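Side-chain contacts in SmhB (Serratia marcescens, PDB 6ZZ5), which is one of the three components of Smh, an alpha-pore-forming toxin, captured in its soluble form, and probably helps to build the membrane pore: residues S28-I33 / Q59-Y64; D132-D137 / S262-L267; R125-L130 / T269-A274; T209-G214 / V254-Q259. All coordinates share one frame; numbering follows the deposited sequence.

Interaction 1. Residues S28-I33 / Q59-Y64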
loop_
_atom_site.group_PDB
_atom_site.type_symbol
_atom_site.label_atom_id
_atom_site.label_comp_id
_atom_site.label_asym_id
_atom_site.label_seq_id
_atom_site.Cartn_x
_atom_site.Cartn_y
_atom_site.Cartn_z
ATOM N N SER A 28 11.237 -4.181 -0.981
ATOM C CA SER A 28 11.887 -5.242 -0.168
ATOM C C SER A 28 11.998 -6.519 -0.999
ATOM O O SER A 28 13.048 -7.216 -0.914
ATOM C CB SER A 28 11.219 -5.512 1.149
ATOM O OG SER A 28 10.035 -6.322 1.040
ATOM N N VAL A 29 11.006 -6.758 -1.853
ATOM C CA VAL A 29 11.003 -7.946 -2.739
ATOM C C VAL A 29 12.106 -7.765 -3.744
ATOM O O VAL A 29 12.801 -8.713 -4.020
ATOM C CB VAL A 29 9.623 -8.155 -3.408
ATOM C CG1 VAL A 29 9.636 -9.260 -4.467
ATOM C CG2 VAL A 29 8.560 -8.404 -2.376
ATOM N N ARG A 30 12.218 -6.566 -4.289
ATOM C CA ARG A 30 13.237 -6.288 -5.313
ATOM C C ARG A 30 14.625 -6.213 -4.720
ATOM O O ARG A 30 15.589 -6.216 -5.530
ATOM C CB ARG A 30 12.898 -5.034 -6.106
ATOM C CG ARG A 30 11.642 -5.324 -6.928
ATOM C CD ARG A 30 11.261 -4.292 -7.909
ATOM N NE ARG A 30 12.301 -3.797 -8.786
ATOM C CZ ARG A 30 12.640 -4.344 -9.946
ATOM N NH1 ARG A 30 12.127 -5.499 -10.344
ATOM N NH2 ARG A 30 13.503 -3.721 -10.706
ATOM N N GLN A 31 14.766 -6.195 -3.407
ATOM C CA GLN A 31 16.154 -6.170 -2.828
ATOM C C GLN A 31 16.576 -7.549 -2.361
ATOM O O GLN A 31 17.671 -7.652 -1.883
ATOM C CB GLN A 31 16.263 -5.102 -1.755
ATOM C CG GLN A 31 16.116 -3.716 -2.357
ATOM C CD GLN A 31 16.248 -2.612 -1.327
ATOM O OE1 GLN A 31 16.817 -2.806 -0.250
ATOM N NE2 GLN A 31 15.642 -1.494 -1.628
ATOM N N GLN A 32 15.715 -8.568 -2.510
ATOM C CA GLN A 32 16.011 -9.952 -2.064
ATOM C C GLN A 32 17.051 -10.559 -2.996
ATOM O O GLN A 32 16.848 -10.587 -4.229
ATOM C CB GLN A 32 14.751 -10.825 -2.042
ATOM C CG GLN A 32 15.035 -12.276 -1.676
ATOM C CD GLN A 32 15.665 -12.407 -0.318
ATOM O OE1 GLN A 32 15.170 -11.812 0.638
ATOM N NE2 GLN A 32 16.784 -13.134 -0.258
ATOM N N ILE A 33 18.166 -10.983 -2.427
ATOM C CA ILE A 33 19.218 -11.697 -3.184
ATOM C C ILE A 33 18.740 -13.113 -3.454
ATOM O O ILE A 33 18.090 -13.744 -2.599
ATOM C CB ILE A 33 20.575 -11.677 -2.443
ATOM C CG1 ILE A 33 21.702 -12.194 -3.332
ATOM C CG2 ILE A 33 20.518 -12.475 -1.183
ATOM C CD1 ILE A 33 23.105 -11.875 -2.815
ATOM N N GLN A 59 9.216 -9.389 -10.623
ATOM C CA GLN A 59 8.374 -8.851 -11.729
ATOM C C GLN A 59 7.030 -8.311 -11.191
ATOM O O GLN A 59 6.591 -7.233 -11.634
ATOM C CB GLN A 59 8.227 -9.900 -12.829
ATOM C CG GLN A 59 7.086 -9.645 -13.828
ATOM C CD GLN A 59 7.012 -8.252 -14.410
ATOM O OE1 GLN A 59 8.012 -7.533 -14.517
ATOM N NE2 GLN A 59 5.803 -7.849 -14.785
ATOM N N HIS A 60 6.342 -9.022 -10.306
ATOM C CA HIS A 60 5.045 -8.563 -9.769
ATOM C C HIS A 60 5.254 -7.233 -9.018
ATOM O O HIS A 60 4.451 -6.338 -9.183
ATOM C CB HIS A 60 4.408 -9.622 -8.823
ATOM C CG HIS A 60 3.955 -10.858 -9.502
ATOM N ND1 HIS A 60 3.321 -10.836 -10.742
ATOM C CD2 HIS A 60 4.104 -12.151 -9.155
ATOM C CE1 HIS A 60 3.060 -12.066 -11.110
ATOM N NE2 HIS A 60 3.565 -12.916 -10.157
ATOM N N ALA A 61 6.293 -7.138 -8.178
ATOM C CA ALA A 61 6.701 -5.946 -7.409
ATOM C C ALA A 61 6.986 -4.795 -8.384
ATOM O O ALA A 61 6.501 -3.666 -8.107
ATOM C CB ALA A 61 7.931 -6.246 -6.594
ATOM N N GLU A 62 7.750 -5.066 -9.447
ATOM C CA GLU A 62 8.089 -4.051 -10.488
ATOM C C GLU A 62 6.791 -3.590 -11.159
ATOM O O GLU A 62 6.638 -2.382 -11.458
ATOM C CB GLU A 62 9.043 -4.642 -11.527
ATOM C CG GLU A 62 9.436 -3.680 -12.632
ATOM C CD GLU A 62 10.449 -2.637 -12.200
ATOM O OE1 GLU A 62 10.657 -2.489 -10.958
ATOM O OE2 GLU A 62 11.019 -1.939 -13.104
ATOM N N HIS A 63 5.884 -4.508 -11.441
ATOM C CA HIS A 63 4.597 -4.143 -12.100
ATOM C C HIS A 63 3.823 -3.171 -11.179
ATOM O O HIS A 63 3.326 -2.130 -11.635
ATOM C CB HIS A 63 3.833 -5.400 -12.458
ATOM C CG HIS A 63 2.491 -5.112 -13.035
ATOM N ND1 HIS A 63 2.319 -4.226 -14.120
ATOM C CD2 HIS A 63 1.269 -5.565 -12.686
ATOM C CE1 HIS A 63 1.035 -4.183 -14.418
ATOM N NE2 HIS A 63 0.379 -4.994 -13.536
ATOM N N TYR A 64 3.748 -3.477 -9.891
ATOM C CA TYR A 64 3.117 -2.556 -8.926
ATOM C C TYR A 64 3.810 -1.194 -9.022
ATOM O O TYR A 64 3.136 -0.134 -9.211
ATOM C CB TYR A 64 3.123 -3.069 -7.478
ATOM C CG TYR A 64 2.465 -2.007 -6.652
ATOM C CD1 TYR A 64 1.084 -1.913 -6.593
ATOM C CD2 TYR A 64 3.215 -1.048 -6.010
ATOM C CE1 TYR A 64 0.481 -0.855 -5.931
ATOM C CE2 TYR A 64 2.627 -0.031 -5.294
ATOM C CZ TYR A 64 1.251 0.093 -5.306
ATOM O OH TYR A 64 0.625 1.134 -4.664
#

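Interaction 2. Residues D132-D137 / S262-L267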
loop_
_atom_site.group_PDB
_atom_site.type_symbol
_atom_site.label_atom_id
_atom_site.label_comp_id
_atom_site.label_asym_id
_atom_site.label_seq_id
_atom_site.Cartn_x
_atom_site.Cartn_y
_atom_site.Cartn_z
ATOM N N ASP A 132 -4.682 -11.428 -8.143
ATOM C CA ASP A 132 -5.043 -12.796 -8.608
ATOM C C ASP A 132 -3.766 -13.559 -8.962
ATOM O O ASP A 132 -3.601 -14.716 -8.497
ATOM C CB ASP A 132 -6.034 -12.766 -9.780
ATOM C CG ASP A 132 -7.394 -12.228 -9.354
ATOM O OD1 ASP A 132 -7.641 -12.220 -8.147
ATOM O OD2 ASP A 132 -8.183 -11.796 -10.252
ATOM N N LYS A 133 -2.853 -12.957 -9.723
ATOM C CA LYS A 133 -1.607 -13.649 -10.126
ATOM C C LYS A 133 -0.775 -13.970 -8.863
ATOM O O LYS A 133 -0.198 -15.056 -8.807
ATOM C CB LYS A 133 -0.781 -12.780 -11.058
ATOM C CG LYS A 133 -1.436 -12.533 -12.395
ATOM C CD LYS A 133 -0.590 -11.622 -13.270
ATOM C CE LYS A 133 -1.376 -11.058 -14.433
ATOM N NZ LYS A 133 -0.533 -11.018 -15.646
ATOM N N LEU A 134 -0.765 -13.054 -7.882
ATOM C CA LEU A 134 0.009 -13.198 -6.634
ATOM C C LEU A 134 -0.616 -14.340 -5.804
ATOM O O LEU A 134 0.148 -15.094 -5.154
ATOM C CB LEU A 134 0.066 -11.883 -5.862
ATOM C CG LEU A 134 1.103 -10.872 -6.351
ATOM C CD1 LEU A 134 0.834 -9.508 -5.721
ATOM C CD2 LEU A 134 2.530 -11.360 -6.060
ATOM N N ILE A 135 -1.931 -14.495 -5.836
ATOM C CA ILE A 135 -2.634 -15.597 -5.103
ATOM C C ILE A 135 -2.112 -16.915 -5.701
ATOM O O ILE A 135 -1.607 -17.786 -4.943
ATOM C CB ILE A 135 -4.159 -15.475 -5.157
ATOM C CG1 ILE A 135 -4.613 -14.283 -4.324
ATOM C CG2 ILE A 135 -4.826 -16.773 -4.676
ATOM C CD1 ILE A 135 -6.017 -13.847 -4.564
ATOM N N ILE A 136 -2.114 -17.008 -7.034
ATOM C CA ILE A 136 -1.750 -18.275 -7.723
ATOM C C ILE A 136 -0.272 -18.511 -7.412
ATOM O O ILE A 136 0.112 -19.646 -6.945
ATOM C CB ILE A 136 -2.075 -18.163 -9.219
ATOM C CG1 ILE A 136 -3.585 -18.079 -9.474
ATOM C CG2 ILE A 136 -1.488 -19.318 -10.019
ATOM C CD1 ILE A 136 -3.936 -17.275 -10.733
ATOM N N ASP A 137 0.551 -17.518 -7.707
ATOM C CA ASP A 137 2.025 -17.726 -7.686
ATOM C C ASP A 137 2.466 -17.987 -6.239
ATOM O O ASP A 137 3.268 -18.894 -6.039
ATOM C CB ASP A 137 2.828 -16.605 -8.385
ATOM C CG ASP A 137 2.714 -16.573 -9.900
ATOM O OD1 ASP A 137 2.238 -17.557 -10.496
ATOM O OD2 ASP A 137 2.991 -15.521 -10.463
ATOM N N SER A 262 6.924 -16.719 2.995
ATOM C CA SER A 262 6.179 -15.761 3.850
ATOM C C SER A 262 6.235 -14.399 3.165
ATOM O O SER A 262 5.222 -13.755 3.179
ATOM C CB SER A 262 6.712 -15.670 5.251
ATOM O OG SER A 262 6.642 -16.932 5.887
ATOM N N GLY A 263 7.372 -14.060 2.534
ATOM C CA GLY A 263 7.520 -12.793 1.802
ATOM C C GLY A 263 6.608 -12.749 0.586
ATOM O O GLY A 263 6.068 -11.687 0.292
ATOM N N TYR A 264 6.473 -13.863 -0.120
ATOM C CA TYR A 264 5.665 -13.962 -1.345
ATOM C C TYR A 264 4.188 -13.852 -0.929
ATOM O O TYR A 264 3.414 -13.078 -1.558
ATOM C CB TYR A 264 6.028 -15.241 -2.096
ATOM C CG TYR A 264 5.874 -15.248 -3.597
ATOM C CD1 TYR A 264 5.071 -14.343 -4.264
ATOM C CD2 TYR A 264 6.567 -16.160 -4.359
ATOM C CE1 TYR A 264 4.955 -14.341 -5.633
ATOM C CE2 TYR A 264 6.516 -16.126 -5.752
ATOM C CZ TYR A 264 5.700 -15.228 -6.389
ATOM O OH TYR A 264 5.618 -15.179 -7.741
ATOM N N ARG A 265 3.789 -14.588 0.108
ATOM C CA ARG A 265 2.393 -14.515 0.633
ATOM C C ARG A 265 2.124 -13.106 1.148
ATOM O O ARG A 265 1.041 -12.624 0.897
ATOM C CB ARG A 265 2.131 -15.634 1.651
ATOM C CG ARG A 265 1.919 -16.948 0.875
ATOM C CD ARG A 265 1.514 -18.204 1.677
ATOM N NE ARG A 265 2.645 -18.532 2.534
ATOM C CZ ARG A 265 2.766 -18.225 3.822
ATOM N NH1 ARG A 265 1.784 -17.571 4.421
ATOM N NH2 ARG A 265 3.868 -18.586 4.477
ATOM N N GLY A 266 3.088 -12.496 1.839
ATOM C CA GLY A 266 2.959 -11.131 2.407
ATOM C C GLY A 266 2.779 -10.103 1.297
ATOM O O GLY A 266 1.977 -9.123 1.475
ATOM N N LEU A 267 3.432 -10.318 0.140
ATOM C CA LEU A 267 3.267 -9.416 -1.025
ATOM C C LEU A 267 1.821 -9.558 -1.535
ATOM O O LEU A 267 1.165 -8.513 -1.787
ATOM C CB LEU A 267 4.283 -9.746 -2.116
ATOM C CG LEU A 267 4.162 -8.927 -3.385
ATOM C CD1 LEU A 267 4.276 -7.432 -3.114
ATOM C CD2 LEU A 267 5.180 -9.401 -4.402
#

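Interaction 3. Residues R125-L130 / T269-A274. With SO4 (sulfate ion), chain E.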
loop_
_atom_site.group_PDB
_atom_site.type_symbol
_atom_site.label_atom_id
_atom_site.label_comp_id
_atom_site.label_asym_id
_atom_site.label_seq_id
_atom_site.Cartn_x
_atom_site.Cartn_y
_atom_site.Cartn_z
ATOM N N ARG A 125 -9.161 -2.696 -11.332
ATOM C CA ARG A 125 -9.066 -3.925 -12.142
ATOM C C ARG A 125 -7.588 -4.331 -12.287
ATOM O O ARG A 125 -7.278 -5.536 -12.249
ATOM C CB ARG A 125 -9.688 -3.763 -13.520
ATOM C CG ARG A 125 -11.199 -3.591 -13.594
ATOM C CD ARG A 125 -11.585 -3.181 -15.044
ATOM N NE ARG A 125 -12.939 -2.704 -14.938
ATOM C CZ ARG A 125 -13.397 -1.496 -15.210
ATOM N NH1 ARG A 125 -12.676 -0.596 -15.835
ATOM N NH2 ARG A 125 -14.672 -1.252 -14.981
ATOM N N THR A 126 -6.673 -3.385 -12.466
ATOM C CA THR A 126 -5.249 -3.677 -12.655
ATOM C C THR A 126 -4.699 -4.297 -11.356
ATOM O O THR A 126 -3.981 -5.355 -11.434
ATOM C CB THR A 126 -4.437 -2.442 -13.058
ATOM O OG1 THR A 126 -5.050 -1.977 -14.256
ATOM C CG2 THR A 126 -2.985 -2.770 -13.319
ATOM N N ILE A 127 -5.018 -3.714 -10.220
ATOM C CA ILE A 127 -4.506 -4.265 -8.923
ATOM C C ILE A 127 -5.217 -5.598 -8.638
ATOM O O ILE A 127 -4.557 -6.485 -8.076
ATOM C CB ILE A 127 -4.550 -3.237 -7.754
ATOM C CG1 ILE A 127 -3.757 -3.704 -6.526
ATOM C CG2 ILE A 127 -5.956 -2.905 -7.287
ATOM C CD1 ILE A 127 -2.378 -4.160 -6.776
ATOM N N GLY A 128 -6.489 -5.746 -9.000
ATOM C CA GLY A 128 -7.244 -7.006 -8.926
ATOM C C GLY A 128 -6.549 -8.121 -9.699
ATOM O O GLY A 128 -6.398 -9.243 -9.163
ATOM N N SER A 129 -6.065 -7.837 -10.898
ATOM C CA SER A 129 -5.380 -8.847 -11.759
ATOM C C SER A 129 -4.050 -9.226 -11.098
ATOM O O SER A 129 -3.695 -10.407 -11.080
ATOM C CB SER A 129 -5.129 -8.334 -13.149
ATOM O OG SER A 129 -6.345 -8.210 -13.832
ATOM N N LEU A 130 -3.365 -8.247 -10.531
ATOM C CA LEU A 130 -2.049 -8.471 -9.896
ATOM C C LEU A 130 -2.261 -9.321 -8.636
ATOM O O LEU A 130 -1.515 -10.279 -8.444
ATOM C CB LEU A 130 -1.370 -7.147 -9.573
ATOM C CG LEU A 130 -0.092 -7.300 -8.737
ATOM C CD1 LEU A 130 0.957 -8.142 -9.488
ATOM C CD2 LEU A 130 0.445 -5.956 -8.299
ATOM N N THR A 269 -0.760 -10.390 0.377
ATOM C CA THR A 269 -1.541 -9.728 1.456
ATOM C C THR A 269 -1.607 -8.217 1.186
ATOM O O THR A 269 -2.720 -7.628 1.234
ATOM C CB THR A 269 -1.011 -10.027 2.865
ATOM O OG1 THR A 269 -1.133 -11.444 2.968
ATOM C CG2 THR A 269 -1.806 -9.347 3.948
ATOM N N GLN A 270 -0.468 -7.612 0.858
ATOM C CA GLN A 270 -0.411 -6.175 0.553
ATOM C C GLN A 270 -1.271 -5.882 -0.682
ATOM O O GLN A 270 -1.989 -4.852 -0.710
ATOM C CB GLN A 270 1.033 -5.754 0.340
ATOM C CG GLN A 270 1.899 -5.967 1.559
ATOM C CD GLN A 270 1.444 -4.968 2.584
ATOM O OE1 GLN A 270 1.333 -3.774 2.314
ATOM N NE2 GLN A 270 0.998 -5.469 3.690
ATOM N N ALA A 271 -1.228 -6.734 -1.690
ATOM C CA ALA A 271 -1.988 -6.515 -2.944
ATOM C C ALA A 271 -3.487 -6.589 -2.644
ATOM O O ALA A 271 -4.225 -5.786 -3.224
ATOM C CB ALA A 271 -1.588 -7.496 -4.034
ATOM N N GLN A 272 -3.897 -7.484 -1.752
ATOM C CA GLN A 272 -5.321 -7.622 -1.353
ATOM C C GLN A 272 -5.775 -6.294 -0.717
ATOM O O GLN A 272 -6.854 -5.801 -1.043
ATOM C CB GLN A 272 -5.541 -8.843 -0.487
ATOM C CG GLN A 272 -7.022 -9.110 -0.157
ATOM C CD GLN A 272 -7.748 -9.694 -1.353
ATOM O OE1 GLN A 272 -7.416 -10.780 -1.811
ATOM N NE2 GLN A 272 -8.660 -8.944 -1.916
ATOM N N SER A 273 -4.976 -5.742 0.174
ATOM C CA SER A 273 -5.275 -4.456 0.856
ATOM C C SER A 273 -5.326 -3.335 -0.169
ATOM O O SER A 273 -6.214 -2.439 -0.039
ATOM C CB SER A 273 -4.293 -4.130 1.972
ATOM O OG SER A 273 -4.306 -5.215 2.909
ATOM N N ALA A 274 -4.488 -3.398 -1.187
ATOM C CA ALA A 274 -4.540 -2.397 -2.275
ATOM C C ALA A 274 -5.843 -2.553 -3.084
ATOM O O ALA A 274 -6.433 -1.517 -3.475
ATOM C CB ALA A 274 -3.306 -2.462 -3.146
HETATM S S SO4 E . -15.613 -4.713 -13.325
HETATM O O1 SO4 E . -14.635 -4.700 -14.394
HETATM O O2 SO4 E . -16.335 -3.468 -13.315
HETATM O O3 SO4 E . -16.537 -5.805 -13.515
HETATM O O4 SO4 E . -14.922 -4.899 -12.081
#

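Interaction 4. Residues T209-G214 / V254-Q259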
loop_
_atom_site.group_PDB
_atom_site.type_symbol
_atom_site.label_atom_id
_atom_site.label_comp_id
_atom_site.label_asym_id
_atom_site.label_seq_id
_atom_site.Cartn_x
_atom_site.Cartn_y
_atom_site.Cartn_z
ATOM N N THR A 209 21.226 -17.683 3.147
ATOM C CA THR A 209 20.991 -16.354 2.504
ATOM C C THR A 209 20.097 -15.489 3.393
ATOM O O THR A 209 19.063 -15.975 3.839
ATOM C CB THR A 209 20.329 -16.570 1.138
ATOM O OG1 THR A 209 21.265 -17.313 0.358
ATOM C CG2 THR A 209 19.958 -15.288 0.418
ATOM N N PRO A 210 20.396 -14.201 3.623
ATOM C CA PRO A 210 19.520 -13.354 4.424
ATOM C C PRO A 210 18.273 -13.065 3.583
ATOM O O PRO A 210 18.433 -12.875 2.382
ATOM C CB PRO A 210 20.264 -12.030 4.593
ATOM C CG PRO A 210 21.244 -11.992 3.411
ATOM C CD PRO A 210 21.569 -13.446 3.128
ATOM N N VAL A 211 17.121 -13.011 4.230
ATOM C CA VAL A 211 15.842 -12.745 3.531
ATOM C C VAL A 211 15.312 -11.402 4.003
ATOM O O VAL A 211 14.945 -11.269 5.172
ATOM C CB VAL A 211 14.852 -13.911 3.704
ATOM C CG1 VAL A 211 13.514 -13.629 3.066
ATOM C CG2 VAL A 211 15.448 -15.184 3.124
ATOM N N VAL A 212 15.288 -10.446 3.086
ATOM C CA VAL A 212 14.779 -9.079 3.349
ATOM C C VAL A 212 13.358 -8.969 2.788
ATOM O O VAL A 212 12.752 -7.957 2.937
ATOM C CB VAL A 212 15.723 -8.008 2.765
ATOM C CG1 VAL A 212 17.133 -8.139 3.294
ATOM C CG2 VAL A 212 15.797 -8.056 1.252
ATOM N N MET A 213 12.864 -9.965 2.090
ATOM C CA MET A 213 11.519 -9.963 1.496
ATOM C C MET A 213 10.475 -9.882 2.618
ATOM O O MET A 213 10.475 -10.743 3.490
ATOM C CB MET A 213 11.290 -11.245 0.713
ATOM C CG MET A 213 10.232 -11.097 -0.316
ATOM S SD MET A 213 10.085 -12.588 -1.370
ATOM C CE MET A 213 11.802 -12.954 -1.492
ATOM N N GLY A 214 9.739 -8.802 2.642
ATOM C CA GLY A 214 8.808 -8.387 3.709
ATOM C C GLY A 214 9.527 -7.907 4.962
ATOM O O GLY A 214 8.859 -7.676 5.966
ATOM N N VAL A 254 15.756 -24.802 4.298
ATOM C CA VAL A 254 14.294 -24.795 4.454
ATOM C C VAL A 254 13.893 -23.441 5.036
ATOM O O VAL A 254 12.872 -22.934 4.609
ATOM C CB VAL A 254 13.803 -25.956 5.322
ATOM C CG1 VAL A 254 12.336 -25.765 5.679
ATOM C CG2 VAL A 254 14.029 -27.283 4.618
ATOM N N LEU A 255 14.573 -22.987 6.079
ATOM C CA LEU A 255 14.256 -21.707 6.765
ATOM C C LEU A 255 14.252 -20.585 5.723
ATOM O O LEU A 255 13.342 -19.771 5.728
ATOM C CB LEU A 255 15.316 -21.424 7.838
ATOM C CG LEU A 255 14.882 -21.042 9.251
ATOM C CD1 LEU A 255 13.569 -21.694 9.643
ATOM C CD2 LEU A 255 15.961 -21.456 10.278
ATOM N N VAL A 256 15.315 -20.481 4.942
ATOM C CA VAL A 256 15.416 -19.480 3.855
ATOM C C VAL A 256 14.221 -19.648 2.905
ATOM O O VAL A 256 13.564 -18.636 2.592
ATOM C CB VAL A 256 16.774 -19.594 3.157
ATOM C CG1 VAL A 256 16.820 -18.762 1.905
ATOM C CG2 VAL A 256 17.906 -19.228 4.120
ATOM N N ALA A 257 13.919 -20.862 2.447
ATOM C CA ALA A 257 12.815 -21.099 1.490
ATOM C C ALA A 257 11.504 -20.623 2.132
ATOM O O ALA A 257 10.672 -19.993 1.417
ATOM C CB ALA A 257 12.732 -22.544 1.116
ATOM N N SER A 258 11.328 -20.919 3.416
ATOM C CA SER A 258 10.091 -20.615 4.189
ATOM C C SER A 258 9.951 -19.086 4.277
ATOM O O SER A 258 8.825 -18.568 4.132
ATOM C CB SER A 258 10.162 -21.184 5.587
ATOM O OG SER A 258 9.018 -20.815 6.352
ATOM N N GLN A 259 11.062 -18.414 4.561
ATOM C CA GLN A 259 11.077 -16.944 4.719
ATOM C C GLN A 259 10.712 -16.298 3.372
ATOM O O GLN A 259 9.895 -15.377 3.352
ATOM C CB GLN A 259 12.422 -16.471 5.252
ATOM C CG GLN A 259 12.630 -16.802 6.716
ATOM C CD GLN A 259 14.047 -16.608 7.192
ATOM O OE1 GLN A 259 14.923 -16.281 6.399
ATOM N NE2 GLN A 259 14.295 -16.825 8.471
HETATM O O HOH W 1 16.952 -13.766 7.134
HETATM O O HOH W 2 10.041 -12.931 4.887
#

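Interaction 1. Residues S28-I33 / Q59-Y64
Within the long helical bundle of this alpha-pore-forming toxin, the C-terminal end of helix 4-30 lies against helix 44-92, with Val29 and Arg30 meeting Ala61 and Glu62. The closeness of the backbones depends on a small residue. CA of Val29 is 6.7 Å from CA of Ala61, and a lone methyl fills the interval without forcing the helices apart. Val29 CG1 rests on Ala61 CB at 4.1 Å, and Ala61 CB also receives Arg30 CG at 3.8 Å, so the aliphatic root of the arginine works as a second apolar surface before its chain becomes polar.

Beyond CG, Arg30 runs across to Glu62 near the solvent-facing side of the pair. The glutamate leaves with CG anti to its own N (chi1 180°) and then bends at chi2 (76°), which turns its carboxylate over one face of the guanidinium. Glu62 CD stands 3.5 Å above that plane, over its centre, and the two flat groups are 31° apart. OE1 is therefore paired with NE through charge alone, no N-H being aimed at it; its exact position is doubtful, being too close to the guanidinium in the model. The root of the glutamate takes part as well, for Arg30 NH1 lies 3.4 Å from Glu62 CB.

Interaction 2. Residues D132-D137 / S262-L267
Leu134 and Tyr264 bury the most surface here, followed by Asp137, and together they seal an antiparallel helix pair of the bundle: helices 99-151 and 252-300, whose local axes come within 9.2 Å and run at 156° to each other. Leucine suits the buried middle of such an interface, being wholly apolar, and one of its methyls serves two neighbours. Leu134 CD2 lies at the edge of the Tyr264 ring, in its plane, 3.9 Å from CE1. The same CD2 reaches Leu267 CD2 at 3.7 Å, the two leucine side chains crossing at about a right angle, while the other branch, Leu134 CD1, lies 4.1 Å from Leu267 CG.

Tyr264 spans the gap with its long flat ring, CG standing roughly anti to the backbone N (chi1 -151°), which directs the ring toward helix 99-151 beside Asp137. His60 of helix 44-92 packs on both Leu134 and Tyr264, and helix 4-30 covers Leu267. The Asp137 carboxylate, its plane 61° from that of the ring, spends OD2 on a hydrogen bond with His60 NE2, so this partly exposed acid is held by the histidine, not by the phenol. It is instead the methylene of Asp137 that touches the phenol: CB approaches Tyr264 OH to 3.2 Å.

Interaction 3. Residues R125-L130 / T269-A274
Ile127 carries this contact, fitting its branched side chain against Ala271 and Ala274. It is modelled in two conformers, so the details hold for one of them. Its CB points toward the opposing helix. From there CG2 takes the place between the backbone N and the carbonyl carbon and comes 4.1 Å from Ala274 O. The other branch starts with CG1 anti to the backbone N (chi1 -168°) and has the tighter fit, 3.6 Å from Ala274 CB, with Ala271 O also nearby. At the tip, CD1 faces the notch formed by the two alanine methyls, 4.1 Å from Ala274 CB and 4.4 Å from Ala271 CB.

Helices 99-151 and 252-300 of the bundle run in opposite senses here, and alanines three residues apart on the second leave room for the bulky isoleucine of the first.

Arg125 turns instead to the exposed side, where an extended chain delivers its guanidinium edge to a sulfate, probably from the crystallisation liquor. NE donates to O1 at 2.7 Å with a nearly straight 167° angle, and NH2 donates to O2 at 3.2 Å. Arg124 also binds this ion, while NH1 of Arg125 forms a salt bridge with Glu118.

Interaction 4. Residues T209-G214 / V254-Q259
This is a loop-on-helix contact, largely buried: Val211 and Thr209, from the connection between strands 191-196 and 216-221, lie on Val256 and Gln259 near the start of helix 252-300. Those strands and their hydrophobic surroundings probably correspond to the beta tongue of ClyA-type toxins. Val211 is compact and branched, and both methyls are used. CG1, anti to the backbone N (chi1 177°), rests on Gln259 CB at 3.7 Å. CG2 meets Val256 CG1 at 4.0 Å and also has Gln259 OE1 3.5 Å away. Val256 in turn offers CG2 to the Thr209 carbonyl oxygen, 3.5 Å away.

Glutamine combines an aliphatic stem with a polar end. Extended beyond CG, Gln259 crosses Val211 at a slant, touching it with CB at one end and OE1 at the other, and takes that amide oxygen to a water that accepts from Val211 N at 3.0 Å and donates weakly to OE1. A second water donates to Met213 O at 2.6 Å and to Gln259 O, so loop and helix backbones are joined through solvent rather than directly.

Around this contact, Ala257 faces helix 99-151 and Ser258 faces helix 156-184, while Val211 also touches Gln32, just beyond helix 4-30, and bonds through its backbone to Val199, beyond strand 191-196.

Interactions 2 and 3 are successive layers of one helix pair, 99-151 with 252-300, with centres 10 Å apart; Leu134 CD1 meets Ala271 CB at 3.6 Å between them. Interaction 1 adds helices 4-30 and 44-92 to this core: its centre is 12 Å from that of interaction 2, and His60 ND1 packs 3.8 Å from Leu130 CD1 of interaction 3. Interaction 4 joins interaction 1 by polar links, Gln32 OE1 to Val212 N (2.8 Å) and Ser28 OG to Gly214 N (3.0 Å), and meets interaction 2 where Met213 CG lies 3.8 Å from Gly263 CA. Interactions 3 and 4 do not touch, their centres being 23 Å apart; the sulfate belongs with interaction 3.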